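Local coordinates for DUF2235 domain-containing protein (Pseudomonas aeruginosa, PDB 4O5P) that probably hydrolyses membrane phospholipids as the effector Tle1, delivered by the type VI secretion system, at residues Met306-Glu311 with Lys368-Tyr373. Sequence-based numbering, arbitrary orientation.
Sequences MRLPDE and KWTVEY
L308 and T370 meet end-on, methyl to methyl, with L308 CD1 3.6 Å from T370 CG2. This is the tight part of the contact: both side chains are buried, and I349 and C331 touch them both. With chi1 at 69°, T370 OG1 sits between its own backbone N and carbonyl carbon, where it hydrogen-bonds the carbonyl oxygen of R367, and CG2 is left as the nearest atom to the leucine. T370 begins strand 370-375, which runs parallel to 331-336 and 7-10 in the mixed sheet of the catalytic domain, a member of the alpha/beta-hydrolase clan; 306-311 belongs to the loop between strands 294-299 and 331-336, and L308 packs it against the start of the strand. Toward solvent the fit loosens. The chains of E311 and the exposed K368 run roughly perpendicular, their methylenes no closer than 4.1 Å (E311 CG to K368 CE), and E311 OE1 stays 6.4 Å from K368 NZ. E311 OE2 instead forms a salt bridge with R367 and accepts a hydrogen bond from L328 N, while OE1 accepts one from F327 N. The straight K368 chain sets its CD over the middle of one face of the W369 ring, 3.7 Å from its plane.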
loop_
_atom_site.group_PDB
_atom_site.type_symbol
_atom_site.label_atom_id
_atom_site.label_comp_id
_atom_site.label_asym_id
_atom_site.label_seq_id
_atom_site.Cartn_x
_atom_site.Cartn_y
_atom_site.Cartn_z
HETATM N N MSE A 306 1.375 12.005 -2.557
HETATM C CA MSE A 306 0.363 11.112 -3.097
HETATM C C MSE A 306 -0.334 11.752 -4.286
HETATM O O MSE A 306 -0.848 11.066 -5.175
HETATM C CB MSE A 306 -0.660 10.749 -2.020
HETATM C CG MSE A 306 -0.066 9.906 -0.881
HETATM SE SE MSE A 306 0.662 8.243 -1.600
HETATM C CE MSE A 306 2.532 8.769 -1.656
ATOM N N ARG A 307 -0.386 13.078 -4.263
ATOM C CA ARG A 307 -0.978 13.858 -5.340
ATOM C C ARG A 307 -0.288 13.495 -6.651
ATOM O O ARG A 307 0.944 13.563 -6.737
ATOM C CB ARG A 307 -0.747 15.333 -5.036
ATOM C CG ARG A 307 -1.506 16.279 -5.906
ATOM C CD ARG A 307 -0.917 17.694 -5.797
ATOM N NE ARG A 307 -1.434 18.492 -6.896
ATOM C CZ ARG A 307 -2.606 19.115 -6.864
ATOM N NH1 ARG A 307 -3.361 19.058 -5.763
ATOM N NH2 ARG A 307 -3.016 19.801 -7.924
ATOM N N LEU A 308 -1.052 13.090 -7.664
ATOM C CA LEU A 308 -0.421 12.663 -8.914
ATOM C C LEU A 308 0.335 13.853 -9.536
ATOM O O LEU A 308 0.001 15.009 -9.254
ATOM C CB LEU A 308 -1.453 12.096 -9.888
ATOM C CG LEU A 308 -2.209 10.788 -9.613
ATOM C CD1 LEU A 308 -3.116 10.501 -10.786
ATOM C CD2 LEU A 308 -1.303 9.592 -9.400
ATOM N N PRO A 309 1.386 13.577 -10.333
ATOM C CA PRO A 309 2.153 14.684 -10.934
ATOM C C PRO A 309 1.281 15.617 -11.770
ATOM O O PRO A 309 0.440 15.147 -12.551
ATOM C CB PRO A 309 3.156 13.962 -11.849
ATOM C CG PRO A 309 3.415 12.670 -11.163
ATOM C CD PRO A 309 2.053 12.277 -10.543
ATOM N N ASP A 310 1.470 16.921 -11.585
ATOM C CA ASP A 310 0.768 17.911 -12.386
ATOM C C ASP A 310 1.635 18.333 -13.564
ATOM O O ASP A 310 2.833 18.585 -13.414
ATOM C CB ASP A 310 0.384 19.133 -11.551
ATOM C CG ASP A 310 -1.029 19.043 -11.011
ATOM O OD1 ASP A 310 -1.907 18.492 -11.719
ATOM O OD2 ASP A 310 -1.269 19.535 -9.895
ATOM N N GLU A 311 1.017 18.385 -14.734
ATOM C CA GLU A 311 1.706 18.797 -15.939
ATOM C C GLU A 311 1.816 20.317 -15.958
ATOM O O GLU A 311 0.973 21.017 -15.382
ATOM C CB GLU A 311 0.956 18.294 -17.172
ATOM C CG GLU A 311 0.742 16.775 -17.210
ATOM C CD GLU A 311 2.043 15.974 -17.132
ATOM O OE1 GLU A 311 3.121 16.507 -17.489
ATOM O OE2 GLU A 311 1.988 14.799 -16.705
ATOM N N LYS A 368 -6.511 15.186 -15.887
ATOM C CA LYS A 368 -6.678 14.597 -17.224
ATOM C C LYS A 368 -5.955 13.250 -17.349
ATOM O O LYS A 368 -4.912 13.039 -16.735
ATOM C CB LYS A 368 -6.166 15.555 -18.324
ATOM C CG LYS A 368 -4.678 15.914 -18.224
ATOM C CD LYS A 368 -4.247 16.847 -19.364
ATOM C CE LYS A 368 -2.784 17.250 -19.234
ATOM N NZ LYS A 368 -2.350 18.239 -20.266
ATOM N N TRP A 369 -6.527 12.328 -18.113
ATOM C CA TRP A 369 -5.871 11.050 -18.405
ATOM C C TRP A 369 -5.692 10.162 -17.176
ATOM O O TRP A 369 -4.915 9.204 -17.230
ATOM C CB TRP A 369 -4.489 11.257 -19.051
ATOM C CG TRP A 369 -4.449 12.267 -20.166
ATOM C CD1 TRP A 369 -5.476 12.629 -20.993
ATOM C CD2 TRP A 369 -3.319 13.055 -20.561
ATOM N NE1 TRP A 369 -5.043 13.586 -21.891
ATOM C CE2 TRP A 369 -3.723 13.859 -21.646
ATOM C CE3 TRP A 369 -1.997 13.154 -20.101
ATOM C CZ2 TRP A 369 -2.854 14.763 -22.275
ATOM C CZ3 TRP A 369 -1.142 14.043 -20.729
ATOM C CH2 TRP A 369 -1.574 14.834 -21.804
ATOM N N THR A 370 -6.392 10.471 -16.082
ATOM C CA THR A 370 -6.362 9.609 -14.894
ATOM C C THR A 370 -7.783 9.214 -14.480
ATOM O O THR A 370 -8.695 10.041 -14.524
ATOM C CB THR A 370 -5.604 10.269 -13.721
ATOM O OG1 THR A 370 -6.346 11.387 -13.213
ATOM C CG2 THR A 370 -4.235 10.757 -14.194
ATOM N N VAL A 371 -7.974 7.959 -14.081
ATOM C CA VAL A 371 -9.324 7.446 -13.829
ATOM C C VAL A 371 -9.291 6.543 -12.601
ATOM O O VAL A 371 -8.278 5.908 -12.333
ATOM C CB VAL A 371 -9.887 6.732 -15.107
ATOM C CG1 VAL A 371 -8.986 5.581 -15.532
ATOM C CG2 VAL A 371 -11.312 6.260 -14.913
ATOM N N GLU A 372 -10.375 6.541 -11.828
ATOM C CA GLU A 372 -10.456 5.803 -10.559
ATOM C C GLU A 372 -11.726 4.938 -10.591
ATOM O O GLU A 372 -12.833 5.453 -10.777
ATOM C CB GLU A 372 -10.460 6.802 -9.379
ATOM C CG GLU A 372 -10.501 6.208 -7.947
ATOM C CD GLU A 372 -9.995 7.199 -6.903
ATOM O OE1 GLU A 372 -10.764 8.081 -6.452
ATOM O OE2 GLU A 372 -8.814 7.116 -6.518
ATOM N N TYR A 373 -11.567 3.623 -10.448
ATOM C CA TYR A 373 -12.698 2.699 -10.520
ATOM C C TYR A 373 -12.976 2.057 -9.171
ATOM O O TYR A 373 -12.048 1.580 -8.502
ATOM C CB TYR A 373 -12.422 1.595 -11.536
ATOM C CG TYR A 373 -12.527 2.037 -12.971
ATOM C CD1 TYR A 373 -13.769 2.237 -13.571
ATOM C CD2 TYR A 373 -11.381 2.235 -13.737
ATOM C CE1 TYR A 373 -13.866 2.635 -14.911
ATOM C CE2 TYR A 373 -11.470 2.623 -15.055
ATOM C CZ TYR A 373 -12.710 2.830 -15.633
ATOM O OH TYR A 373 -12.778 3.216 -16.951
#